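Local coordinates for protein extracellular serine protease (Aeromonas sobria, PDB 3WQB) that cleaves peptide bonds after paired basic residues, one of them lysine, as a secreted calcium-binding serine protease and probable virulence factor, at residues I16-T21 / G54-L59; W60-T65 / I417-A422; K133-R138 / T339-G344; S259-D264 / F278-G283. The protein carries 1 engineered substitution. All coordinates share one frame; numbering follows the deposited sequence.

Contact 1: residues I16-T21 / G54-L59; sequences IGRSST and GNDLNL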
loop_
_atom_site.group_PDB
_atom_site.type_symbol
_atom_site.label_atom_id
_atom_site.label_comp_id
_atom_site.label_asym_id
_atom_site.label_seq_id
_atom_site.Cartn_x
_atom_site.Cartn_y
_atom_site.Cartn_z
ATOM N N ILE A 16 -3.633 -30.102 7.278
ATOM C CA ILE A 16 -2.791 -29.007 6.770
ATOM C C ILE A 16 -2.958 -27.723 7.586
ATOM O O ILE A 16 -2.424 -26.664 7.212
ATOM C CB ILE A 16 -3.064 -28.712 5.269
ATOM C CG1 ILE A 16 -4.526 -28.297 5.050
ATOM C CG2 ILE A 16 -2.667 -29.922 4.399
ATOM C CD1 ILE A 16 -4.769 -27.472 3.795
ATOM N N GLY A 17 -3.669 -27.832 8.703
ATOM C CA GLY A 17 -4.018 -26.679 9.523
ATOM C C GLY A 17 -2.936 -26.121 10.422
ATOM O O GLY A 17 -1.818 -26.646 10.498
ATOM N N ARG A 18 -3.311 -25.066 11.137
ATOM C CA ARG A 18 -2.405 -24.292 11.981
ATOM C C ARG A 18 -2.038 -24.967 13.299
ATOM O O ARG A 18 -1.169 -24.465 14.023
ATOM C CB ARG A 18 -3.020 -22.921 12.281
ATOM C CG ARG A 18 -3.238 -22.084 11.047
ATOM C CD ARG A 18 -3.956 -20.767 11.371
ATOM N NE ARG A 18 -4.162 -19.992 10.140
ATOM C CZ ARG A 18 -3.219 -19.261 9.543
ATOM N NH1 ARG A 18 -2.001 -19.163 10.072
ATOM N NH2 ARG A 18 -3.497 -18.613 8.417
ATOM N N SER A 19 -2.704 -26.078 13.612
ATOM C CA SER A 19 -2.410 -26.837 14.829
ATOM C C SER A 19 -2.105 -28.309 14.547
ATOM O O SER A 19 -2.177 -29.143 15.453
ATOM C CB SER A 19 -3.568 -26.716 15.828
ATOM O OG SER A 19 -4.745 -27.304 15.310
ATOM N N SER A 20 -1.747 -28.613 13.301
ATOM C CA SER A 20 -1.522 -29.990 12.863
ATOM C C SER A 20 -0.384 -30.670 13.614
ATOM O O SER A 20 0.621 -30.041 13.942
ATOM C CB SER A 20 -1.216 -30.013 11.369
ATOM O OG SER A 20 -0.932 -31.329 10.929
ATOM N N THR A 21 -0.535 -31.963 13.865
ATOM C CA THR A 21 0.562 -32.764 14.413
ATOM C C THR A 21 1.773 -32.831 13.471
ATOM O O THR A 21 2.891 -33.151 13.899
ATOM C CB THR A 21 0.112 -34.207 14.730
ATOM O OG1 THR A 21 -0.297 -34.861 13.521
ATOM C CG2 THR A 21 -1.028 -34.212 15.753
ATOM N N GLY A 54 0.111 -20.423 16.087
ATOM C CA GLY A 54 -0.758 -20.592 14.918
ATOM C C GLY A 54 -0.912 -19.349 14.059
ATOM O O GLY A 54 -1.352 -19.430 12.912
ATOM N N ASN A 55 -0.549 -18.202 14.619
ATOM C CA ASN A 55 -0.678 -16.920 13.934
ATOM C C ASN A 55 0.551 -16.632 13.075
ATOM O O ASN A 55 1.506 -15.985 13.495
ATOM C CB ASN A 55 -0.965 -15.827 14.962
ATOM C CG ASN A 55 -2.305 -16.023 15.625
ATOM O OD1 ASN A 55 -2.394 -16.310 16.825
ATOM N ND2 ASN A 55 -3.364 -15.889 14.843
ATOM N N ASP A 56 0.499 -17.166 11.861
ATOM C CA ASP A 56 1.619 -17.183 10.931
ATOM C C ASP A 56 1.053 -17.337 9.520
ATOM O O ASP A 56 -0.163 -17.256 9.330
ATOM C CB ASP A 56 2.582 -18.327 11.295
ATOM C CG ASP A 56 1.874 -19.666 11.455
ATOM O OD1 ASP A 56 1.018 -19.992 10.606
ATOM O OD2 ASP A 56 2.181 -20.396 12.424
ATOM N N LEU A 57 1.915 -17.592 8.539
ATOM C CA LEU A 57 1.462 -17.710 7.152
ATOM C C LEU A 57 0.950 -19.102 6.779
ATOM O O LEU A 57 0.577 -19.342 5.621
ATOM C CB LEU A 57 2.563 -17.268 6.192
ATOM C CG LEU A 57 3.012 -15.822 6.382
ATOM C CD1 LEU A 57 4.304 -15.573 5.618
ATOM C CD2 LEU A 57 1.926 -14.827 5.957
ATOM N N ASN A 58 0.944 -20.017 7.755
ATOM C CA ASN A 58 0.563 -21.426 7.566
ATOM C C ASN A 58 1.118 -21.991 6.274
ATOM O O ASN A 58 0.378 -22.404 5.376
ATOM C CB ASN A 58 -0.953 -21.671 7.691
ATOM C CG ASN A 58 -1.271 -23.125 8.031
ATOM O OD1 ASN A 58 -0.581 -23.750 8.835
ATOM N ND2 ASN A 58 -2.302 -23.665 7.408
ATOM N N LEU A 59 2.447 -21.985 6.182
ATOM C CA LEU A 59 3.144 -22.380 4.959
ATOM C C LEU A 59 3.968 -23.650 5.152
ATOM O O LEU A 59 4.687 -24.067 4.240
ATOM C CB LEU A 59 4.042 -21.246 4.448
ATOM C CG LEU A 59 5.044 -20.612 5.418
ATOM C CD1 LEU A 59 6.110 -21.584 5.895
ATOM C CD2 LEU A 59 5.685 -19.405 4.750
#

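Contact 2: residues W60-T65 / I417-A422; sequences WWAHRT and IDVNKA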
loop_
_atom_site.group_PDB
_atom_site.type_symbol
_atom_site.label_atom_id
_atom_site.label_comp_id
_atom_site.label_asym_id
_atom_site.label_seq_id
_atom_site.Cartn_x
_atom_site.Cartn_y
_atom_site.Cartn_z
ATOM N N TRP A 60 3.841 -24.285 6.316
ATOM C CA TRP A 60 4.683 -25.445 6.627
ATOM C C TRP A 60 4.549 -26.600 5.617
ATOM O O TRP A 60 5.524 -27.288 5.334
ATOM C CB TRP A 60 4.434 -25.917 8.057
ATOM C CG TRP A 60 3.046 -26.412 8.325
ATOM C CD1 TRP A 60 2.007 -25.701 8.854
ATOM C CD2 TRP A 60 2.552 -27.739 8.093
ATOM N NE1 TRP A 60 0.892 -26.502 8.961
ATOM C CE2 TRP A 60 1.199 -27.755 8.498
ATOM C CE3 TRP A 60 3.120 -28.912 7.569
ATOM C CZ2 TRP A 60 0.407 -28.903 8.410
ATOM C CZ3 TRP A 60 2.325 -30.054 7.474
ATOM C CH2 TRP A 60 0.985 -30.037 7.888
ATOM N N TRP A 61 3.351 -26.808 5.078
ATOM C CA TRP A 61 3.120 -27.895 4.141
ATOM C C TRP A 61 3.734 -27.576 2.790
ATOM O O TRP A 61 4.259 -28.466 2.131
ATOM C CB TRP A 61 1.629 -28.219 4.053
ATOM C CG TRP A 61 1.263 -29.378 3.169
ATOM C CD1 TRP A 61 1.071 -30.682 3.549
ATOM C CD2 TRP A 61 0.994 -29.327 1.762
ATOM N NE1 TRP A 61 0.711 -31.442 2.456
ATOM C CE2 TRP A 61 0.650 -30.635 1.351
ATOM C CE3 TRP A 61 1.016 -28.300 0.805
ATOM C CZ2 TRP A 61 0.342 -30.947 0.020
ATOM C CZ3 TRP A 61 0.700 -28.607 -0.516
ATOM C CH2 TRP A 61 0.362 -29.919 -0.893
ATOM N N ALA A 62 3.697 -26.308 2.377
ATOM C CA ALA A 62 4.470 -25.899 1.206
ATOM C C ALA A 62 5.952 -26.248 1.389
ATOM O O ALA A 62 6.561 -26.890 0.533
ATOM C CB ALA A 62 4.290 -24.423 0.920
ATOM N N HIS A 63 6.518 -25.860 2.523
ATOM C CA HIS A 63 7.920 -26.133 2.778
ATOM C C HIS A 63 8.227 -27.629 2.844
ATOM O O HIS A 63 9.237 -28.061 2.300
ATOM C CB HIS A 63 8.393 -25.401 4.033
ATOM C CG HIS A 63 8.684 -23.950 3.798
ATOM N ND1 HIS A 63 9.630 -23.258 4.522
ATOM C CD2 HIS A 63 8.172 -23.068 2.905
ATOM C CE1 HIS A 63 9.679 -22.009 4.096
ATOM N NE2 HIS A 63 8.802 -21.866 3.118
ATOM N N ARG A 64 7.352 -28.415 3.475
ATOM C CA ARG A 64 7.574 -29.854 3.588
ATOM C C ARG A 64 7.353 -30.592 2.272
ATOM O O ARG A 64 7.769 -31.733 2.150
ATOM C CB ARG A 64 6.693 -30.471 4.683
ATOM C CG ARG A 64 7.077 -30.068 6.097
ATOM C CD ARG A 64 6.383 -30.927 7.138
ATOM N NE ARG A 64 6.977 -32.261 7.201
ATOM C CZ ARG A 64 6.505 -33.277 7.920
ATOM N NH1 ARG A 64 5.416 -33.137 8.664
ATOM N NH2 ARG A 64 7.135 -34.446 7.890
ATOM N N THR A 65 6.698 -29.966 1.298
ATOM C CA THR A 65 6.509 -30.609 -0.014
ATOM C C THR A 65 7.353 -29.980 -1.125
ATOM O O THR A 65 7.155 -30.278 -2.303
ATOM C CB THR A 65 5.021 -30.640 -0.456
ATOM O OG1 THR A 65 4.530 -29.301 -0.591
ATOM C CG2 THR A 65 4.141 -31.426 0.533
ATOM N N ILE A 417 -3.357 -14.668 5.488
ATOM C CA ILE A 417 -2.865 -15.642 4.514
ATOM C C ILE A 417 -2.717 -17.039 5.122
ATOM O O ILE A 417 -2.164 -17.200 6.216
ATOM C CB ILE A 417 -1.528 -15.184 3.937
ATOM C CG1 ILE A 417 -1.743 -13.932 3.079
ATOM C CG2 ILE A 417 -0.869 -16.300 3.128
ATOM C CD1 ILE A 417 -0.460 -13.316 2.540
ATOM N N ASP A 418 -3.213 -18.040 4.397
ATOM C CA ASP A 418 -3.051 -19.445 4.761
ATOM C C ASP A 418 -2.512 -20.132 3.517
ATOM O O ASP A 418 -3.268 -20.532 2.636
ATOM C CB ASP A 418 -4.403 -20.035 5.176
ATOM C CG ASP A 418 -4.319 -21.487 5.634
ATOM O OD1 ASP A 418 -3.348 -22.195 5.276
ATOM O OD2 ASP A 418 -5.269 -21.927 6.326
ATOM N N VAL A 419 -1.191 -20.249 3.427
ATOM C CA VAL A 419 -0.567 -20.772 2.209
ATOM C C VAL A 419 -0.956 -22.229 1.953
ATOM O O VAL A 419 -1.232 -22.618 0.805
ATOM C CB VAL A 419 0.975 -20.636 2.264
ATOM C CG1 VAL A 419 1.643 -21.478 1.169
ATOM C CG2 VAL A 419 1.387 -19.172 2.146
ATOM N N ASN A 420 -0.962 -23.043 3.005
ATOM C CA ASN A 420 -1.300 -24.453 2.841
ATOM C C ASN A 420 -2.696 -24.628 2.257
ATOM O O ASN A 420 -2.887 -25.444 1.346
ATOM C CB ASN A 420 -1.260 -25.177 4.182
ATOM C CG ASN A 420 0.123 -25.266 4.782
ATOM O OD1 ASN A 420 1.141 -25.022 4.129
ATOM N ND2 ASN A 420 0.161 -25.635 6.052
ATOM N N LYS A 421 -3.661 -23.865 2.771
ATOM C CA LYS A 421 -5.039 -23.981 2.296
ATOM C C LYS A 421 -5.181 -23.424 0.880
ATOM O O LYS A 421 -5.902 -23.989 0.059
ATOM C CB LYS A 421 -6.021 -23.314 3.257
ATOM C CG LYS A 421 -7.485 -23.601 2.952
ATOM C CD LYS A 421 -8.393 -23.048 4.034
ATOM C CE LYS A 421 -9.848 -23.233 3.636
ATOM N NZ LYS A 421 -10.764 -22.768 4.704
ATOM N N ALA A 422 -4.461 -22.343 0.577
ATOM C CA ALA A 422 -4.448 -21.821 -0.784
ATOM C C ALA A 422 -3.951 -22.883 -1.758
ATOM O O ALA A 422 -4.505 -23.045 -2.844
ATOM C CB ALA A 422 -3.604 -20.545 -0.873
#

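Contact 3: residues K133-R138 / T339-G344; sequences KGIAPR and TPSTSG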
loop_
_atom_site.group_PDB
_atom_site.type_symbol
_atom_site.label_atom_id
_atom_site.label_comp_id
_atom_site.label_asym_id
_atom_site.label_seq_id
_atom_site.Cartn_x
_atom_site.Cartn_y
_atom_site.Cartn_z
ATOM N N LYS A 133 15.472 -18.402 7.053
ATOM C CA LYS A 133 14.920 -19.075 5.885
ATOM C C LYS A 133 13.851 -18.174 5.284
ATOM O O LYS A 133 12.921 -17.769 5.973
ATOM C CB LYS A 133 14.311 -20.423 6.282
ATOM C CG LYS A 133 13.943 -21.324 5.098
ATOM C CD LYS A 133 13.192 -22.573 5.565
ATOM C CE LYS A 133 13.018 -23.574 4.435
ATOM N NZ LYS A 133 12.127 -24.724 4.818
ATOM N N GLY A 134 13.973 -17.862 4.000
ATOM C CA GLY A 134 12.927 -17.086 3.338
ATOM C C GLY A 134 11.598 -17.822 3.290
ATOM O O GLY A 134 11.542 -19.058 3.384
ATOM N N ILE A 135 10.517 -17.061 3.146
ATOM C CA ILE A 135 9.213 -17.652 2.874
ATOM C C ILE A 135 9.272 -18.467 1.577
ATOM O O ILE A 135 8.727 -19.572 1.499
ATOM C CB ILE A 135 8.168 -16.545 2.746
ATOM C CG1 ILE A 135 7.892 -15.922 4.106
ATOM C CG2 ILE A 135 6.861 -17.053 2.139
ATOM C CD1 ILE A 135 7.193 -14.572 3.998
ATOM N N ALA A 136 9.950 -17.901 0.575
ATOM C CA ALA A 136 10.092 -18.483 -0.753
ATOM C C ALA A 136 11.596 -18.492 -1.058
ATOM O O ALA A 136 12.087 -17.692 -1.871
ATOM C CB ALA A 136 9.320 -17.657 -1.773
ATOM N N PRO A 137 12.340 -19.409 -0.405
ATOM C CA PRO A 137 13.800 -19.340 -0.422
ATOM C C PRO A 137 14.446 -19.747 -1.743
ATOM O O PRO A 137 15.676 -19.709 -1.865
ATOM C CB PRO A 137 14.210 -20.286 0.710
ATOM C CG PRO A 137 13.118 -21.283 0.764
ATOM C CD PRO A 137 11.851 -20.535 0.413
ATOM N N ARG A 138 13.640 -20.111 -2.729
ATOM C CA ARG A 138 14.174 -20.364 -4.065
ATOM C C ARG A 138 13.768 -19.294 -5.084
ATOM O O ARG A 138 14.117 -19.386 -6.270
ATOM C CB ARG A 138 13.822 -21.777 -4.545
ATOM C CG ARG A 138 14.441 -22.893 -3.698
ATOM C CD ARG A 138 14.209 -24.269 -4.312
ATOM N NE ARG A 138 14.855 -24.377 -5.614
ATOM C CZ ARG A 138 14.522 -25.244 -6.568
ATOM N NH1 ARG A 138 13.532 -26.110 -6.396
ATOM N NH2 ARG A 138 15.184 -25.231 -7.713
ATOM N N THR A 339 3.939 -6.831 3.448
ATOM C CA THR A 339 4.075 -6.820 1.999
ATOM C C THR A 339 4.969 -7.970 1.503
ATOM O O THR A 339 4.504 -8.766 0.685
ATOM C CB THR A 339 4.505 -5.409 1.509
ATOM O OG1 THR A 339 3.490 -4.466 1.879
ATOM C CG2 THR A 339 4.666 -5.375 0.007
ATOM N N PRO A 340 6.224 -8.096 2.012
ATOM C CA PRO A 340 7.045 -9.239 1.573
ATOM C C PRO A 340 6.518 -10.584 2.071
ATOM O O PRO A 340 6.769 -11.600 1.439
ATOM C CB PRO A 340 8.435 -8.935 2.160
ATOM C CG PRO A 340 8.176 -7.983 3.292
ATOM C CD PRO A 340 7.031 -7.131 2.779
ATOM N N SER A 341 5.800 -10.591 3.189
ATOM C CA SER A 341 5.117 -11.820 3.607
ATOM C C SER A 341 4.147 -12.303 2.530
ATOM O O SER A 341 4.077 -13.492 2.236
ATOM C CB SER A 341 4.415 -11.620 4.947
ATOM O OG SER A 341 5.364 -11.400 5.975
ATOM N N THR A 342 3.430 -11.358 1.935
ATOM C CA THR A 342 2.499 -11.639 0.854
ATOM C C THR A 342 3.227 -11.939 -0.459
ATOM O O THR A 342 2.833 -12.855 -1.178
ATOM C CB THR A 342 1.507 -10.470 0.703
ATOM O OG1 THR A 342 0.863 -10.250 1.966
ATOM C CG2 THR A 342 0.457 -10.754 -0.356
ATOM N N SER A 343 4.293 -11.189 -0.757
ATOM C CA SER A 343 5.128 -11.455 -1.939
ATOM C C SER A 343 5.669 -12.879 -1.903
ATOM O O SER A 343 5.639 -13.585 -2.907
ATOM C CB SER A 343 6.282 -10.448 -2.026
ATOM O OG SER A 343 5.774 -9.149 -2.288
ATOM N N GLY A 344 6.170 -13.293 -0.745
ATOM C CA GLY A 344 6.656 -14.651 -0.552
ATOM C C GLY A 344 5.557 -15.686 -0.727
ATOM O O GLY A 344 5.752 -16.687 -1.421
#

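Contact 4: residues S259-D264 / F278-G283; sequences SALNAD and FLSATG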
loop_
_atom_site.group_PDB
_atom_site.type_symbol
_atom_site.label_atom_id
_atom_site.label_comp_id
_atom_site.label_asym_id
_atom_site.label_seq_id
_atom_site.Cartn_x
_atom_site.Cartn_y
_atom_site.Cartn_z
ATOM N N SER A 259 -2.633 -5.319 5.026
ATOM C CA SER A 259 -2.463 -4.856 6.396
ATOM C C SER A 259 -1.551 -5.812 7.178
ATOM O O SER A 259 -1.283 -6.937 6.744
ATOM C CB SER A 259 -3.818 -4.748 7.075
ATOM O OG SER A 259 -4.447 -6.015 7.173
ATOM N N ALA A 260 -1.080 -5.352 8.337
ATOM C CA ALA A 260 -0.135 -6.115 9.133
ATOM C C ALA A 260 -0.803 -6.733 10.353
ATOM O O ALA A 260 -1.610 -6.086 11.050
ATOM C CB ALA A 260 1.007 -5.225 9.587
ATOM N N LEU A 261 -0.416 -7.979 10.618
ATOM C CA LEU A 261 -0.865 -8.761 11.772
ATOM C C LEU A 261 0.310 -9.004 12.717
ATOM O O LEU A 261 1.442 -9.205 12.270
ATOM C CB LEU A 261 -1.393 -10.123 11.282
ATOM C CG LEU A 261 -2.026 -11.027 12.343
ATOM C CD1 LEU A 261 -3.531 -11.100 12.124
ATOM C CD2 LEU A 261 -1.396 -12.417 12.327
ATOM N N ASN A 262 0.040 -8.984 14.023
ATOM C CA ASN A 262 1.088 -9.300 15.002
ATOM C C ASN A 262 1.069 -10.759 15.454
ATOM O O ASN A 262 0.208 -11.547 15.038
ATOM C CB ASN A 262 1.090 -8.322 16.183
ATOM C CG ASN A 262 -0.124 -8.457 17.076
ATOM O OD1 ASN A 262 -0.723 -9.527 17.190
ATOM N ND2 ASN A 262 -0.460 -7.371 17.763
ATOM N N ALA A 263 2.042 -11.125 16.284
ATOM C CA ALA A 263 2.186 -12.508 16.730
ATOM C C ALA A 263 1.058 -13.014 17.632
ATOM O O ALA A 263 0.957 -14.222 17.865
ATOM C CB ALA A 263 3.552 -12.732 17.373
ATOM N N ASP A 264 0.244 -12.088 18.152
ATOM C CA ASP A 264 -0.942 -12.431 18.941
ATOM C C ASP A 264 -2.168 -12.694 18.071
ATOM O O ASP A 264 -3.232 -13.037 18.587
ATOM C CB ASP A 264 -1.269 -11.310 19.922
ATOM C CG ASP A 264 -0.156 -11.057 20.903
ATOM O OD1 ASP A 264 0.368 -12.039 21.466
ATOM O OD2 ASP A 264 0.193 -9.875 21.118
ATOM N N PHE A 278 -6.826 -6.180 0.928
ATOM C CA PHE A 278 -7.162 -7.469 0.341
ATOM C C PHE A 278 -6.891 -8.616 1.313
ATOM O O PHE A 278 -7.717 -9.527 1.453
ATOM C CB PHE A 278 -6.408 -7.682 -0.979
ATOM C CG PHE A 278 -6.958 -8.807 -1.813
ATOM C CD1 PHE A 278 -8.064 -8.592 -2.619
ATOM C CD2 PHE A 278 -6.393 -10.081 -1.769
ATOM C CE1 PHE A 278 -8.599 -9.627 -3.383
ATOM C CE2 PHE A 278 -6.923 -11.125 -2.540
ATOM C CZ PHE A 278 -8.033 -10.891 -3.331
ATOM N N LEU A 279 -5.748 -8.560 1.996
ATOM C CA LEU A 279 -5.327 -9.599 2.931
ATOM C C LEU A 279 -4.570 -8.982 4.100
ATOM O O LEU A 279 -3.997 -7.880 3.990
ATOM C CB LEU A 279 -4.407 -10.617 2.235
ATOM C CG LEU A 279 -4.989 -11.520 1.157
ATOM C CD1 LEU A 279 -3.873 -12.068 0.314
ATOM C CD2 LEU A 279 -5.823 -12.633 1.784
ATOM N N SER A 280 -4.552 -9.727 5.201
ATOM C CA SER A 280 -3.658 -9.494 6.325
ATOM C C SER A 280 -2.457 -10.430 6.208
ATOM O O SER A 280 -2.600 -11.608 5.859
ATOM C CB SER A 280 -4.407 -9.795 7.624
ATOM O OG SER A 280 -3.584 -9.656 8.778
ATOM N N ALA A 281 -1.268 -9.913 6.494
ATOM C CA ALA A 281 -0.092 -10.756 6.573
ATOM C C ALA A 281 0.784 -10.311 7.724
ATOM O O ALA A 281 0.561 -9.262 8.312
ATOM C CB ALA A 281 0.657 -10.771 5.224
ATOM N N THR A 282 1.782 -11.128 8.030
ATOM C CA THR A 282 2.624 -10.960 9.211
ATOM C C THR A 282 3.524 -9.725 9.155
ATOM O O THR A 282 4.300 -9.553 8.224
ATOM C CB THR A 282 3.483 -12.209 9.414
ATOM O OG1 THR A 282 4.042 -12.592 8.153
ATOM C CG2 THR A 282 2.625 -13.351 9.888
ATOM N N GLY A 283 3.405 -8.875 10.169
ATOM C CA GLY A 283 4.275 -7.709 10.315
ATOM C C GLY A 283 4.795 -7.484 11.729
ATOM O O GLY A 283 5.799 -6.810 11.901
HETATM O O HOH W 1 -3.878 -7.186 9.753
#

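Contact 1: residues I16-T21 / G54-L59
Arg18 reaches across from the 16-21 loop and puts its guanidinium among three oxygens of the 54-59 loop, all met by the single nitrogen NH1; the two loops meet just ahead of helix 60-64. The straightest of these bonds runs from Arg18 NH1 to Asp56 O (2.8 Å, N-H...O 159°): the oxygen lies in the guanidinium plane, while the nitrogen stands above the carbonyl plane of Asp56. Gly54 O accepts from Arg18 NH1 at 2.9 Å; the nitrogen lies nearly in line with the Gly54 C=O bond, though the oxygen is tilted out of the guanidinium plane. The third oxygen, Asp56 OD1, makes a salt bridge to Arg18 NH1 at 3.2 Å. An unbroken extended chain from CG to NE gives arginine the length for this. Asn58 lies obliquely against it, amide and guanidinium planes 36° apart, with Asn58 CB over the rim of one guanidinium face, 3.6 Å from Arg18 NH1.

Asn58 also sends a bond back: ND2 donates to Ile16 O at 3.0 Å, in the carbonyl plane, and gives another hydrogen bond to Asp418 OD1. Its CG lies opposite the backbone N (chi1 -158°), which directs the amide at the 16-21 loop. Asp56 OD1 accepts from Asn58 N at 2.9 Å, closing an Asx turn, while OD2 takes Asn40 N and a salt bridge from Arg23. Gly54 has a positive phi, where a side chain would press on the preceding carbonyl. Arg18 NH2 is taken by Thr370 and by Ile417 O. Two irregular loops are thus joined through side chain to main chain bonds, and the carboxylate of Asp56, flanked by two arginines, would probably stay ionised.

Contact 2: residues W60-T65 / I417-A422
Asn420 OD1 is gripped by two successive backbone amides in the first turn of helix 60-64: Trp61 N donates at 3.0 Å with a bent N-H...O angle of 133°, and Ala62 N adds a weak bond at 3.4 Å. The contact is a meeting of two helix N-termini, those of helix 60-64 and helix 419-426. Asp418 is the N-cap of helix 419-426, its OD1 accepting a capping bond from Lys421 N at 3.0 Å, with the carboxylate met from above its plane. Amides in the first turn of a helix have no carbonyl of a preceding turn to bond, and the Asn420 oxygen supplies an acceptor for two of them.

Asparagine suits the place because its other end is a donor. Asn420 ND2 bonds to Ile16 O and stands over the face of the Trp60 ring, the amide upright on it with the two planes 89° apart. Trp60 NE1 is itself occupied by Gly17 O, and its 3.1 Å approach to Asn420 ND2 is a meeting of two donors, not a bond. Trp61 CA and Asn420 CA come within 5.8 Å. On the apolar side Ala62 CB rests on Val419 CG1 at 4.0 Å, the methyl that lies opposite the backbone N of Val419.

Contact 3: residues K133-R138 / T339-G344
Apolar contact carries this pairing, led by Ile135, which divides its two branches between successive turns of helix 335-352. The longer branch ends in CD1, pushed against the backbone of Ser341: Ile135 CD1 lies 3.5 Å from Ser341 CA, tighter than usual van der Waals contact. The shorter one, CG2, is set opposite the backbone N of Ile135 and drops onto Gly344, with Ile135 CG2 3.4 Å from Gly344 C. A beta carbon on Gly344 would point at the loop and collide with this methyl, so glycine leaves the helix surface bare just where isoleucine must settle. Ala136 adds a smaller touch beside it, its CB being 3.7 Å from Gly344 O; the CA atoms of Ala136 and Gly344 are 5.2 Å apart, the nearest backbone approach of the two segments.

In the subtilase fold helix 335-352 is the buried helix that carries in its first turn the position predicted for the charge-relay serine, here the engineered Ala336. The 133-138 loop, which leads from helix 115-124 into strand 140-144, packs against the helix in the turns just after that position.

Hydrogen bonds do not cross between the segments; several polar groups have partners outside them. Ser341 OG, lying beside its own backbone N and opposite the carbonyl carbon (chi1 -66°), is hydrogen-bonded to Thr282 OG1 and to Ser337 O. Ile135 O accepts from His63 NE2, and Ser343 OG bonds to Asn175 OD1.

Contact 4: residues S259-D264 / F278-G283
Ser259, Ala260 and Leu261 lie beside Ser280, Ala281 and Thr282 in a parallel ladder of four backbone bonds, and the two faces of this ladder are filled quite differently. Ser259 uses both its backbone groups, its N donating to Leu279 O and its O accepting from Ala281 N. Leu261 does the same one step on. Its N reaches Ala281 O at 2.8 Å, the shortest bond of the ladder. Gly283 N then closes on Leu261 O with an almost straight N-H...O of 174°.

The tight face carries Ala260 and Ala281, whose methyl groups leave room for helix 335-352: Ala260 rests on Thr335 and Ala338, Ala281 on Ser341 and Thr342. Gly283 belongs to this close fit, since its CA is 4.2 Å from Ala260 CB and a beta carbon would clash with that methyl.

The other face bears Ser259, Leu261, Ser280 and Thr282, and is looser, holding a water between buried residues. This water bridges the strands, donating to Ser259 OG and, weakly, to Ala260 O, while also hydrogen-bonded to Ser280 OG at 2.7 Å. Ser280 OG lies opposite its backbone N (chi1 177°), which swings it toward the neighbouring strand, where it touches Leu261 CB at 3.4 Å. Ser259 OG has a further partner in Thr411 O, so it serves both the water and a loop.

Strand 277-282 ends the parallel sheet beside strand 255-261; a central parallel sheet packed against helices, with the helix that carries the predicted active-site serine position lying on the alanine face, is the core of the subtilisin-like fold.

From the N terminus, contact 1 closes first, folding the 16-21 loop onto the 54-59 loop just ahead of helix 60-64. Contact 2 opens directly afterwards and closes the longest loop, bringing helix 60-64 to helix 419-426. Contact 3, between the loop before strand 140-144 and helix 335-352, is nested inside it, and contact 4, a pairing of neighbouring strands, is nested inside contact 3; none cross. They also touch in space: Asn58 O of contact 1 probably accepts from Asn420 N of contact 2, Leu57 packs on Ile135 of contact 3, and Ile417 N probably bonds to Ser280 O of contact 4. The N-terminal loops are thereby joined to helices 60-64, 335-352 and 419-426 and to edge strand 277-282.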